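Side-chain contacts in DUF2442 domain-containing protein (Nitrosomonas europaea, PDB 2AUW), which is of unknown function but may bind DNA, probably through its helical C-terminal half: residues 37-42 and 72-77; 47-52 and 67-72; 90-95 and 124-129; 96-101 and 136-141. All coordinates share one frame; numbering follows the deposited sequence.

Interaction 1. Residues 37-42 and 72-77; sequences GDILRK and TEFGRD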
loop_
_atom_site.group_PDB
_atom_site.type_symbol
_atom_site.label_atom_id
_atom_site.label_comp_id
_atom_site.label_asym_id
_atom_site.label_seq_id
_atom_site.Cartn_x
_atom_site.Cartn_y
_atom_site.Cartn_z
ATOM N N GLY B 37 -9.532 13.432 30.554
ATOM C CA GLY B 37 -9.620 14.504 31.568
ATOM C C GLY B 37 -8.313 15.272 31.728
ATOM O O GLY B 37 -8.306 16.504 31.786
ATOM N N ASP B 38 -7.219 14.530 31.793
ATOM C CA ASP B 38 -5.873 15.101 31.943
ATOM C C ASP B 38 -5.501 16.027 30.766
ATOM O O ASP B 38 -5.021 17.152 30.975
ATOM C CB ASP B 38 -4.833 13.972 32.103
ATOM C CG ASP B 38 -4.863 13.303 33.489
ATOM O OD1 ASP B 38 -5.451 13.863 34.440
ATOM O OD2 ASP B 38 -4.253 12.207 33.641
ATOM N N ILE B 39 -5.724 15.576 29.528
ATOM C CA ILE B 39 -5.417 16.399 28.359
ATOM C C ILE B 39 -6.316 17.633 28.262
ATOM O O ILE B 39 -5.822 18.734 27.987
ATOM C CB ILE B 39 -5.353 15.603 26.990
ATOM C CG1 ILE B 39 -4.988 16.533 25.831
ATOM C CG2 ILE B 39 -6.688 15.007 26.671
ATOM C CD1 ILE B 39 -3.603 17.161 25.885
ATOM N N LEU B 40 -7.625 17.466 28.491
ATOM C CA LEU B 40 -8.552 18.622 28.507
ATOM C C LEU B 40 -8.076 19.714 29.498
ATOM O O LEU B 40 -8.068 20.902 29.168
ATOM C CB LEU B 40 -9.957 18.167 28.872
ATOM C CG LEU B 40 -10.712 17.300 27.843
ATOM C CD1 LEU B 40 -11.965 16.734 28.528
ATOM C CD2 LEU B 40 -11.081 18.078 26.566
ATOM N N ARG B 41 -7.665 19.296 30.694
ATOM C CA ARG B 41 -7.197 20.224 31.745
ATOM C C ARG B 41 -5.918 20.973 31.362
ATOM O O ARG B 41 -5.611 22.055 31.912
ATOM C CB ARG B 41 -6.929 19.444 33.025
ATOM C CG ARG B 41 -8.182 19.025 33.742
ATOM C CD ARG B 41 -7.859 18.458 35.106
ATOM N NE ARG B 41 -7.488 17.044 35.066
ATOM C CZ ARG B 41 -8.367 16.039 35.016
ATOM N NH1 ARG B 41 -9.669 16.294 34.980
ATOM N NH2 ARG B 41 -7.941 14.778 34.995
ATOM N N LYS B 42 -5.137 20.395 30.453
ATOM C CA LYS B 42 -3.849 20.977 30.105
ATOM C C LYS B 42 -3.883 21.918 28.911
ATOM O O LYS B 42 -2.856 22.504 28.537
ATOM C CB LYS B 42 -2.806 19.885 29.905
ATOM C CG LYS B 42 -2.360 19.292 31.218
ATOM C CD LYS B 42 -1.115 18.494 31.014
ATOM C CE LYS B 42 -0.809 17.649 32.221
ATOM N NZ LYS B 42 -1.535 18.097 33.444
ATOM N N THR B 72 -13.305 19.659 16.242
ATOM C CA THR B 72 -12.248 18.702 15.891
ATOM C C THR B 72 -11.102 18.628 16.941
ATOM O O THR B 72 -9.923 18.755 16.600
ATOM C CB THR B 72 -11.646 19.055 14.506
ATOM O OG1 THR B 72 -11.171 20.409 14.533
ATOM C CG2 THR B 72 -12.688 18.911 13.401
ATOM N N GLU B 73 -11.448 18.419 18.203
ATOM C CA GLU B 73 -10.455 18.558 19.278
ATOM C C GLU B 73 -9.372 17.483 19.256
ATOM O O GLU B 73 -8.177 17.815 19.358
ATOM C CB GLU B 73 -11.106 18.633 20.660
ATOM C CG GLU B 73 -11.821 19.968 20.933
ATOM C CD GLU B 73 -13.240 20.016 20.368
ATOM O OE1 GLU B 73 -13.951 21.005 20.620
ATOM O OE2 GLU B 73 -13.636 19.060 19.673
ATOM N N PHE B 74 -9.762 16.210 19.138
ATOM C CA PHE B 74 -8.729 15.141 19.164
ATOM C C PHE B 74 -8.761 14.228 17.952
ATOM O O PHE B 74 -9.775 13.573 17.720
ATOM C CB PHE B 74 -8.867 14.272 20.401
ATOM C CG PHE B 74 -8.844 15.030 21.691
ATOM C CD1 PHE B 74 -9.833 14.821 22.636
ATOM C CD2 PHE B 74 -7.823 15.927 21.969
ATOM C CE1 PHE B 74 -9.824 15.507 23.847
ATOM C CE2 PHE B 74 -7.800 16.632 23.181
ATOM C CZ PHE B 74 -8.798 16.418 24.123
ATOM N N GLY B 75 -7.636 14.145 17.229
ATOM C CA GLY B 75 -7.500 13.215 16.092
ATOM C C GLY B 75 -7.787 11.779 16.514
ATOM O O GLY B 75 -7.396 11.362 17.616
ATOM N N ARG B 76 -8.494 11.020 15.663
ATOM C CA ARG B 76 -8.857 9.638 16.049
ATOM C C ARG B 76 -7.607 8.792 16.320
ATOM O O ARG B 76 -7.606 7.971 17.228
ATOM C CB ARG B 76 -9.788 8.960 15.016
ATOM C CG ARG B 76 -9.127 8.666 13.694
ATOM C CD ARG B 76 -10.116 8.009 12.781
ATOM N NE ARG B 76 -9.525 7.035 11.853
ATOM C CZ ARG B 76 -8.883 7.348 10.724
ATOM N NH1 ARG B 76 -8.400 6.379 9.937
ATOM N NH2 ARG B 76 -8.701 8.623 10.390
ATOM N N ASP B 77 -6.520 9.059 15.593
ATOM C CA ASP B 77 -5.301 8.275 15.752
ATOM C C ASP B 77 -4.680 8.496 17.137
ATOM O O ASP B 77 -4.194 7.541 17.760
ATOM C CB ASP B 77 -4.292 8.529 14.610
ATOM C CG ASP B 77 -3.913 10.018 14.446
ATOM O OD1 ASP B 77 -4.782 10.902 14.588
ATOM O OD2 ASP B 77 -2.721 10.296 14.206
#

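Interaction 2. Residues 47-52 and 67-72; sequences APILDP and VEWFDT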
loop_
_atom_site.group_PDB
_atom_site.type_symbol
_atom_site.label_atom_id
_atom_site.label_comp_id
_atom_site.label_asym_id
_atom_site.label_seq_id
_atom_site.Cartn_x
_atom_site.Cartn_y
_atom_site.Cartn_z
ATOM N N ALA B 47 -11.184 24.194 28.087
ATOM C CA ALA B 47 -11.836 24.300 29.393
ATOM C C ALA B 47 -13.368 24.155 29.371
ATOM O O ALA B 47 -13.925 23.507 30.240
ATOM C CB ALA B 47 -11.418 25.590 30.110
ATOM N N PRO B 48 -14.046 24.747 28.373
ATOM C CA PRO B 48 -15.514 24.559 28.306
ATOM C C PRO B 48 -15.975 23.105 28.238
ATOM O O PRO B 48 -17.084 22.797 28.681
ATOM C CB PRO B 48 -15.902 25.294 27.025
ATOM C CG PRO B 48 -14.858 26.330 26.853
ATOM C CD PRO B 48 -13.573 25.634 27.295
ATOM N N ILE B 49 -15.121 22.214 27.719
ATOM C CA ILE B 49 -15.449 20.782 27.645
ATOM C C ILE B 49 -15.472 20.117 29.012
ATOM O O ILE B 49 -16.103 19.070 29.192
ATOM C CB ILE B 49 -14.547 20.026 26.605
ATOM C CG1 ILE B 49 -14.756 20.645 25.221
ATOM C CG2 ILE B 49 -14.931 18.546 26.553
ATOM C CD1 ILE B 49 -13.647 20.430 24.225
ATOM N N LEU B 50 -14.828 20.752 29.995
ATOM C CA LEU B 50 -14.774 20.234 31.364
ATOM C C LEU B 50 -16.136 20.260 32.095
ATOM O O LEU B 50 -16.343 19.542 33.084
ATOM C CB LEU B 50 -13.688 20.968 32.181
ATOM C CG LEU B 50 -12.210 20.726 31.825
ATOM C CD1 LEU B 50 -11.321 21.676 32.651
ATOM C CD2 LEU B 50 -11.824 19.280 32.125
ATOM N N ASP B 51 -17.058 21.074 31.588
ATOM C CA ASP B 51 -18.445 21.079 32.052
ATOM C C ASP B 51 -19.086 19.754 31.679
ATOM O O ASP B 51 -19.061 19.380 30.498
ATOM C CB ASP B 51 -19.202 22.206 31.359
ATOM C CG ASP B 51 -20.605 22.444 31.951
ATOM O OD1 ASP B 51 -21.114 21.635 32.771
ATOM O OD2 ASP B 51 -21.189 23.485 31.596
ATOM N N PRO B 52 -19.651 19.032 32.671
ATOM C CA PRO B 52 -20.230 17.704 32.413
ATOM C C PRO B 52 -21.303 17.656 31.312
ATOM O O PRO B 52 -21.439 16.626 30.642
ATOM C CB PRO B 52 -20.813 17.297 33.765
ATOM C CG PRO B 52 -20.022 18.124 34.794
ATOM C CD PRO B 52 -19.766 19.425 34.094
ATOM N N VAL B 67 -12.575 13.057 17.187
ATOM C CA VAL B 67 -13.450 13.081 18.343
ATOM C C VAL B 67 -13.699 14.543 18.640
ATOM O O VAL B 67 -12.769 15.305 18.822
ATOM C CB VAL B 67 -12.800 12.341 19.540
ATOM C CG1 VAL B 67 -13.571 12.606 20.853
ATOM C CG2 VAL B 67 -12.717 10.848 19.280
ATOM N N GLU B 68 -14.964 14.956 18.660
ATOM C CA GLU B 68 -15.280 16.364 18.698
ATOM C C GLU B 68 -16.358 16.682 19.732
ATOM O O GLU B 68 -17.226 15.856 20.009
ATOM C CB GLU B 68 -15.732 16.834 17.306
ATOM C CG GLU B 68 -16.253 18.271 17.298
ATOM C CD GLU B 68 -16.611 18.700 15.908
ATOM O OE1 GLU B 68 -15.705 19.198 15.206
ATOM O OE2 GLU B 68 -17.791 18.525 15.527
ATOM N N TRP B 69 -16.271 17.879 20.300
ATOM C CA TRP B 69 -17.295 18.415 21.194
ATOM C C TRP B 69 -17.740 19.702 20.527
ATOM O O TRP B 69 -18.897 19.822 20.140
ATOM C CB TRP B 69 -16.771 18.698 22.609
ATOM C CG TRP B 69 -16.487 17.470 23.435
ATOM C CD1 TRP B 69 -17.309 16.882 24.336
ATOM C CD2 TRP B 69 -15.281 16.694 23.418
ATOM N NE1 TRP B 69 -16.691 15.796 24.913
ATOM C CE2 TRP B 69 -15.448 15.643 24.336
ATOM C CE3 TRP B 69 -14.064 16.797 22.713
ATOM C CZ2 TRP B 69 -14.454 14.697 24.574
ATOM C CZ3 TRP B 69 -13.083 15.829 22.927
ATOM C CH2 TRP B 69 -13.273 14.810 23.861
ATOM N N PHE B 70 -16.809 20.638 20.360
ATOM C CA PHE B 70 -17.083 21.859 19.589
ATOM C C PHE B 70 -16.355 21.926 18.241
ATOM O O PHE B 70 -16.968 22.249 17.228
ATOM C CB PHE B 70 -16.820 23.127 20.421
ATOM C CG PHE B 70 -17.513 23.136 21.756
ATOM C CD1 PHE B 70 -16.790 22.942 22.930
ATOM C CD2 PHE B 70 -18.895 23.347 21.841
ATOM C CE1 PHE B 70 -17.424 22.943 24.171
ATOM C CE2 PHE B 70 -19.550 23.357 23.080
ATOM C CZ PHE B 70 -18.810 23.152 24.252
ATOM N N ASP B 71 -15.056 21.616 18.223
ATOM C CA ASP B 71 -14.257 21.766 17.004
ATOM C C ASP B 71 -13.070 20.795 16.902
ATOM O O ASP B 71 -11.969 21.094 17.399
ATOM C CB ASP B 71 -13.746 23.206 16.864
ATOM C CG ASP B 71 -13.017 23.442 15.553
ATOM O OD1 ASP B 71 -13.248 22.688 14.574
ATOM O OD2 ASP B 71 -12.201 24.382 15.499
ATOM N N THR B 72 -13.305 19.659 16.242
ATOM C CA THR B 72 -12.248 18.702 15.891
ATOM C C THR B 72 -11.102 18.628 16.941
ATOM O O THR B 72 -9.923 18.755 16.600
ATOM C CB THR B 72 -11.646 19.055 14.506
ATOM O OG1 THR B 72 -11.171 20.409 14.533
ATOM C CG2 THR B 72 -12.688 18.911 13.401
#

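Interaction 3. Residues 90-95 and 124-129; sequences VSHEMF and RTAHKI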
loop_
_atom_site.group_PDB
_atom_site.type_symbol
_atom_site.label_atom_id
_atom_site.label_comp_id
_atom_site.label_asym_id
_atom_site.label_seq_id
_atom_site.Cartn_x
_atom_site.Cartn_y
_atom_site.Cartn_z
ATOM N N VAL B 90 1.412 -1.194 24.174
ATOM C CA VAL B 90 2.268 -0.373 23.320
ATOM C C VAL B 90 1.467 0.213 22.158
ATOM O O VAL B 90 0.840 -0.535 21.386
ATOM C CB VAL B 90 3.426 -1.235 22.804
ATOM C CG1 VAL B 90 4.370 -0.420 21.884
ATOM C CG2 VAL B 90 4.165 -1.858 24.013
ATOM N N SER B 91 1.478 1.540 22.005
ATOM C CA SER B 91 0.750 2.167 20.914
ATOM C C SER B 91 1.599 2.249 19.657
ATOM O O SER B 91 2.842 2.209 19.707
ATOM C CB SER B 91 0.261 3.593 21.280
ATOM O OG SER B 91 1.426 4.384 21.553
ATOM N N HIS B 92 0.914 2.405 18.525
ATOM C CA HIS B 92 1.587 2.717 17.262
ATOM C C HIS B 92 2.377 4.045 17.305
ATOM O O HIS B 92 3.359 4.194 16.576
ATOM C CB HIS B 92 0.557 2.758 16.117
ATOM C CG HIS B 92 -0.301 3.978 16.129
ATOM N ND1 HIS B 92 -1.355 4.135 17.000
ATOM C CD2 HIS B 92 -0.262 5.104 15.372
ATOM C CE1 HIS B 92 -1.924 5.310 16.788
ATOM N NE2 HIS B 92 -1.277 5.918 15.805
ATOM N N GLU B 93 1.937 4.993 18.137
ATOM C CA GLU B 93 2.674 6.264 18.341
ATOM C C GLU B 93 3.987 6.081 19.070
ATOM O O GLU B 93 4.983 6.668 18.679
ATOM C CB GLU B 93 1.812 7.309 19.053
ATOM C CG GLU B 93 0.674 7.797 18.191
ATOM C CD GLU B 93 -0.094 8.959 18.797
ATOM O OE1 GLU B 93 0.175 9.369 19.933
ATOM O OE2 GLU B 93 -0.987 9.458 18.121
HETATM N N MSE B 94 4.008 5.244 20.100
HETATM C CA MSE B 94 5.262 4.905 20.786
HETATM C C MSE B 94 6.254 4.301 19.790
HETATM O O MSE B 94 7.443 4.654 19.762
HETATM C CB MSE B 94 4.981 3.934 21.952
HETATM C CG MSE B 94 4.375 4.616 23.172
HETATM SE SE MSE B 94 3.658 3.323 24.410
HETATM C CE MSE B 94 5.315 2.417 24.924
ATOM N N PHE B 95 5.744 3.419 18.936
ATOM C CA PHE B 95 6.537 2.748 17.914
ATOM C C PHE B 95 7.018 3.741 16.845
ATOM O O PHE B 95 8.205 3.746 16.472
ATOM C CB PHE B 95 5.713 1.614 17.272
ATOM C CG PHE B 95 6.499 0.747 16.314
ATOM C CD1 PHE B 95 7.348 -0.259 16.804
ATOM C CD2 PHE B 95 6.394 0.932 14.933
ATOM C CE1 PHE B 95 8.097 -1.084 15.948
ATOM C CE2 PHE B 95 7.137 0.113 14.041
ATOM C CZ PHE B 95 7.988 -0.909 14.561
ATOM N N ARG B 124 3.407 0.244 12.688
ATOM C CA ARG B 124 3.447 1.693 12.531
ATOM C C ARG B 124 2.044 2.278 12.279
ATOM O O ARG B 124 1.737 3.374 12.727
ATOM C CB ARG B 124 4.355 2.027 11.325
ATOM C CG ARG B 124 4.813 3.452 11.215
ATOM C CD ARG B 124 5.550 3.684 9.895
ATOM N NE ARG B 124 4.658 3.999 8.766
ATOM C CZ ARG B 124 4.173 5.217 8.481
ATOM N NH1 ARG B 124 3.385 5.382 7.425
ATOM N NH2 ARG B 124 4.464 6.271 9.238
ATOM N N THR B 125 1.241 1.562 11.477
ATOM C CA THR B 125 -0.043 2.058 10.973
ATOM C C THR B 125 -1.229 1.542 11.822
ATOM O O THR B 125 -2.378 1.757 11.469
ATOM C CB THR B 125 -0.234 1.657 9.536
ATOM O OG1 THR B 125 -0.230 0.223 9.448
ATOM C CG2 THR B 125 0.881 2.249 8.663
ATOM N N ALA B 126 -0.925 0.842 12.922
ATOM C CA ALA B 126 -1.947 0.287 13.855
ATOM C C ALA B 126 -2.816 -0.779 13.176
ATOM O O ALA B 126 -3.988 -0.942 13.511
ATOM C CB ALA B 126 -2.822 1.413 14.491
ATOM N N HIS B 127 -2.232 -1.464 12.197
ATOM C CA HIS B 127 -2.914 -2.546 11.460
ATOM C C HIS B 127 -2.786 -3.851 12.259
ATOM O O HIS B 127 -3.599 -4.752 12.086
ATOM C CB HIS B 127 -2.322 -2.666 10.037
ATOM C CG HIS B 127 -3.244 -3.305 9.017
ATOM N ND1 HIS B 127 -4.269 -4.170 9.355
ATOM C CD2 HIS B 127 -3.259 -3.228 7.660
ATOM C CE1 HIS B 127 -4.888 -4.581 8.254
ATOM N NE2 HIS B 127 -4.301 -4.013 7.212
ATOM N N LYS B 128 -1.751 -3.933 13.098
ATOM C CA LYS B 128 -1.542 -5.053 14.012
ATOM C C LYS B 128 -1.145 -4.543 15.395
ATOM O O LYS B 128 -0.332 -3.619 15.536
ATOM C CB LYS B 128 -0.454 -5.999 13.491
ATOM C CG LYS B 128 -0.879 -6.798 12.299
ATOM C CD LYS B 128 0.032 -8.000 12.051
ATOM C CE LYS B 128 -0.651 -8.995 11.111
ATOM N NZ LYS B 128 0.327 -9.980 10.531
ATOM N N ILE B 129 -1.695 -5.151 16.433
ATOM C CA ILE B 129 -1.279 -4.732 17.780
ATOM C C ILE B 129 0.180 -5.107 18.010
ATOM O O ILE B 129 0.670 -6.135 17.527
ATOM C CB ILE B 129 -2.209 -5.246 18.921
ATOM C CG1 ILE B 129 -1.923 -6.697 19.229
ATOM C CG2 ILE B 129 -3.682 -4.977 18.657
ATOM C CD1 ILE B 129 -0.968 -6.791 20.389
HETATM O O HOH W 1 3.324 5.274 14.018
#

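Interaction 4. Residues 96-101 and 136-141; sequences GDWMHR and LACLGW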
loop_
_atom_site.group_PDB
_atom_site.type_symbol
_atom_site.label_atom_id
_atom_site.label_comp_id
_atom_site.label_asym_id
_atom_site.label_seq_id
_atom_site.Cartn_x
_atom_site.Cartn_y
_atom_site.Cartn_z
ATOM N N GLY B 96 6.105 4.565 16.349
ATOM C CA GLY B 96 6.455 5.628 15.388
ATOM C C GLY B 96 7.449 6.648 15.945
ATOM O O GLY B 96 8.367 7.077 15.232
ATOM N N ASP B 97 7.297 7.011 17.214
ATOM C CA ASP B 97 8.247 7.901 17.907
ATOM C C ASP B 97 9.643 7.268 17.978
ATOM O O ASP B 97 10.644 7.948 17.746
ATOM C CB ASP B 97 7.771 8.203 19.327
ATOM C CG ASP B 97 6.593 9.180 19.375
ATOM O OD1 ASP B 97 6.168 9.700 18.323
ATOM O OD2 ASP B 97 6.097 9.423 20.488
ATOM N N TRP B 98 9.705 5.965 18.286
ATOM C CA TRP B 98 10.966 5.226 18.258
ATOM C C TRP B 98 11.639 5.248 16.886
ATOM O O TRP B 98 12.848 5.448 16.798
ATOM C CB TRP B 98 10.778 3.784 18.775
ATOM C CG TRP B 98 11.948 2.879 18.539
ATOM C CD1 TRP B 98 13.063 2.736 19.323
ATOM C CD2 TRP B 98 12.091 1.944 17.461
ATOM N NE1 TRP B 98 13.908 1.790 18.770
ATOM C CE2 TRP B 98 13.328 1.288 17.633
ATOM C CE3 TRP B 98 11.282 1.604 16.358
ATOM C CZ2 TRP B 98 13.786 0.310 16.747
ATOM C CZ3 TRP B 98 11.745 0.629 15.459
ATOM C CH2 TRP B 98 12.991 0.009 15.663
HETATM N N MSE B 99 10.866 5.059 15.817
HETATM C CA MSE B 99 11.405 5.188 14.459
HETATM C C MSE B 99 11.908 6.617 14.177
HETATM O O MSE B 99 13.049 6.822 13.712
HETATM C CB MSE B 99 10.352 4.803 13.415
HETATM C CG MSE B 99 9.966 3.300 13.402
HETATM SE SE MSE B 99 8.657 2.952 11.978
HETATM C CE MSE B 99 7.624 4.475 12.233
ATOM N N HIS B 100 11.055 7.587 14.473
ATOM C CA HIS B 100 11.369 8.988 14.233
ATOM C C HIS B 100 12.650 9.439 14.947
ATOM O O HIS B 100 13.582 9.955 14.304
ATOM C CB HIS B 100 10.191 9.911 14.566
ATOM C CG HIS B 100 10.381 11.301 14.032
ATOM N ND1 HIS B 100 10.790 12.354 14.823
ATOM C CD2 HIS B 100 10.288 11.793 12.772
ATOM C CE1 HIS B 100 10.910 13.443 14.079
ATOM N NE2 HIS B 100 10.621 13.127 12.830
ATOM N N ARG B 101 12.723 9.216 16.251
ATOM C CA ARG B 101 13.853 9.710 17.031
ATOM C C ARG B 101 15.146 8.978 16.669
ATOM O O ARG B 101 16.250 9.448 16.995
ATOM C CB ARG B 101 13.578 9.613 18.526
ATOM C CG ARG B 101 13.418 8.190 19.066
ATOM C CD ARG B 101 13.055 8.248 20.536
ATOM N NE ARG B 101 13.038 6.931 21.160
ATOM C CZ ARG B 101 11.977 6.392 21.740
ATOM N NH1 ARG B 101 12.065 5.192 22.277
ATOM N NH2 ARG B 101 10.842 7.060 21.795
ATOM N N LEU B 136 10.012 -4.151 23.741
ATOM C CA LEU B 136 11.254 -4.396 24.464
ATOM C C LEU B 136 12.450 -4.437 23.490
ATOM O O LEU B 136 13.513 -3.878 23.784
ATOM C CB LEU B 136 11.138 -5.697 25.269
ATOM C CG LEU B 136 10.181 -5.695 26.481
ATOM C CD1 LEU B 136 10.096 -7.109 27.037
ATOM C CD2 LEU B 136 10.677 -4.751 27.570
ATOM N N ALA B 137 12.261 -5.066 22.325
ATOM C CA ALA B 137 13.287 -5.088 21.279
ATOM C C ALA B 137 13.642 -3.695 20.785
ATOM O O ALA B 137 14.834 -3.421 20.605
ATOM C CB ALA B 137 12.890 -5.981 20.086
ATOM N N CYS B 138 12.640 -2.824 20.589
ATOM C CA CYS B 138 12.904 -1.414 20.210
ATOM C C CYS B 138 13.827 -0.749 21.228
ATOM O O CYS B 138 14.843 -0.161 20.846
ATOM C CB CYS B 138 11.616 -0.588 20.019
ATOM S SG CYS B 138 10.506 -1.204 18.715
ATOM N N LEU B 139 13.495 -0.905 22.512
ATOM C CA LEU B 139 14.262 -0.308 23.603
ATOM C C LEU B 139 15.663 -0.925 23.742
ATOM O O LEU B 139 16.635 -0.217 23.991
ATOM C CB LEU B 139 13.484 -0.368 24.933
ATOM C CG LEU B 139 12.178 0.435 24.975
ATOM C CD1 LEU B 139 11.466 0.280 26.318
ATOM C CD2 LEU B 139 12.416 1.895 24.643
ATOM N N GLY B 140 15.773 -2.233 23.544
ATOM C CA GLY B 140 17.065 -2.908 23.569
ATOM C C GLY B 140 17.975 -2.478 22.441
ATOM O O GLY B 140 19.178 -2.282 22.646
ATOM N N TRP B 141 17.405 -2.335 21.244
ATOM C CA TRP B 141 18.173 -1.841 20.117
ATOM C C TRP B 141 18.669 -0.420 20.403
ATOM O O TRP B 141 19.821 -0.086 20.128
ATOM C CB TRP B 141 17.353 -1.877 18.834
ATOM C CG TRP B 141 18.112 -1.360 17.641
ATOM C CD1 TRP B 141 18.908 -2.078 16.791
ATOM C CD2 TRP B 141 18.124 -0.008 17.165
ATOM N NE1 TRP B 141 19.444 -1.244 15.824
ATOM C CE2 TRP B 141 18.967 0.029 16.025
ATOM C CE3 TRP B 141 17.514 1.185 17.605
ATOM C CZ2 TRP B 141 19.203 1.212 15.297
ATOM C CZ3 TRP B 141 17.754 2.364 16.888
ATOM C CH2 TRP B 141 18.601 2.362 15.738
#

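Interaction 1. Residues 37-42 and 72-77
Ile39 and Leu40, neighbours on the helix 37-42, receive the outer end of the Phe74 ring. The contact is wholly apolar. The CG2 methyl of Ile39 lies 3.6 Å from Phe74 CZ, and the same Ile39 also places CG1 3.9 Å from Phe74 CE2, its side chain sliding past the ring in the opposite direction. Leu40 meets the ring on the CE1 side of CZ: its CD2 is 3.7 Å from Phe74 CZ and 3.9 Å from CE1, the two side chains crossing at about a right angle. With CG anti to its own carbonyl carbon (chi1 -55°), Phe74 extends toward the helix, and CZ points at the groove between Ile39 CG2 and Leu40 CD2. Aromatic contacts continue around this ring, which meets Trp82 edge-to-face and Trp69 with the planes nearly perpendicular.

Polar interactions hold the turn carrying the ring. The Glu73 carboxylate accepts from the backbone N atoms of Trp69, Phe70 and Asp71, while the backbone of Phe74 bonds to Val67. Gly75 stands at the N-cap position of helix 76-86. The arrangement is part of the hydrophobic core between helix 37-42 and the start of helix 76-86, within the DUF2442 family region.

Interaction 2. Residues 47-52 and 67-72
The indole of Trp69 carries the CG2 methyl of Ile49 on one face: this carbon stands 3.5 Å from the centroid of the five-membered ring and only 1° off its normal, a well-centred CH-pi contact. The Phe70 ring is approached obliquely instead, with Ile49 CG1 3.7 Å and Pro48 CB 4.0 Å from its CE1. Ile49 thus touches two consecutive aromatic residues. Because CG2 is anti to the backbone N and CG1 anti to the carbonyl carbon (chi1 -60°), CG2 sits on the indole while the CG1-CD1 branch lies between Phe70 and the CB of Trp69. The terminal CD1 adds a contact of 3.9 Å with Trp69 CB.

Within the segment 67-72, Glu68 holds the turn: its OE1 accepts from Thr72 N at 2.7 Å through the anti lone pair, with an N-H...O angle of 168°. Its other oxygen bonds to His59.

The contact joins the irregular turn after helix 37-42 to the chain leaving strand 67-68. Ile49 also touches Leu40 of helix 37-42 and Phe55 of helix 52-55. Trp69 meets Phe55 as well and rests on Leu22 of strand 21-26, whereas Phe70 packs on Ala54 near the exposed margin.

Interaction 3. Residues 90-95 and 124-129
His92 turns its imidazole across the contact with CG placed between the backbone N and the carbonyl carbon (chi1 74°), which brings the ring to Arg124 and Ala126. Phe95, one turn later, has CG anti to its backbone N (chi1 -173°) and lays its ring beside the backbone of Arg124. The carbonyl oxygen of Arg124 sits at the edge of the imidazole, near its plane, 3.7 Å from His92 CD2 and 3.6 Å from CB. Ala126 CB approaches the same ring obliquely, as an off-centre CH-pi contact 4.3 Å from the His92 centroid, while Glu93 CG lies over a face. Phe95 CD2 comes 3.8 Å from Arg124 N.

Ala126 owes its place to a Schellman motif: with positive phi it is the C-prime residue that ends helix 117-124, which with helix 106-113 probably forms a helix-turn-helix-like pair. On the other side, Ser91 N-caps helix 92-101, its OG accepting from the N of selenomethionine Met94 at 3.1 Å. One helix start therefore packs on another helix end.

An alanine at His92 would keep the CB contact with Arg124 O but would probably leave Ala126 CB and Phe7 without the ring they pack against. A water stands 2.8 Å from both His92 O and Arg124 O, linking the backbones. The Arg124 guanidinium is held by the Asn4 carbonyl and a salt bridge with Glu5. Phe95 also packs on Val120, Ile134 and Cys138.

Interaction 4. Residues 96-101 and 136-141
Cys138 lies against one face of the Trp98 indole with both its side-chain atoms. CB sits 3.4 Å from the centroid of the five-membered ring, close to its normal, as a CH-pi contact; SG is 3.7 Å from the centroid of the six-membered ring and likewise nearly on its normal, a sulfur-aromatic contact. The NE1-CZ2 edge of the same indole is turned to the face of Trp141 in an offset edge-to-face pair, the six-membered centroids 5.8 Å apart and the planes at 80°.

Trp98 reaches this position because CG is anti to the backbone N (chi1 169°), carrying the ring off its helix toward the partner. Replacing it with an alanine would probably open a gap over Cys138 and leave the face of Trp141 without its edge-on partner. At the margin, Leu139 CD2 meets the edge of the Arg101 guanidinium, 4.1 Å from NH1; the charge of Arg101 is paired with Glu142.

The helices run nearly parallel here, their short axes 19° apart at 11.0 Å closest approach. Helix 106-113 packs against the pair through Leu113, which touches Trp98, Ala137 and Cys138, while Leu104 borders both tryptophans and selenomethionine Met99 touches Val120 and Arg124 of helix 117-124.

In the fold
The contacts form two groups along the elongated chain. Interactions 1 and 2, with centres 9 Å apart, belong to the alpha-beta half: they share Thr72, interaction 2 is nested within the loop closed by interaction 1, and Phe74 CE1 packs 3.4 Å from Trp69 CZ3. Interactions 3 and 4, 12 Å apart, both use helix 92-101 in the helical half, where Phe95 CE1 lies 3.7 Å from Cys138 SG. Helix 76-86 leads from one group to the other, and Asp77 O approaches His92 CE1 at 3.3 Å, so interactions 1 and 3 touch although their centres are 19 Å apart. Interactions 2 and 4 are most distant, at about 33 Å between centres.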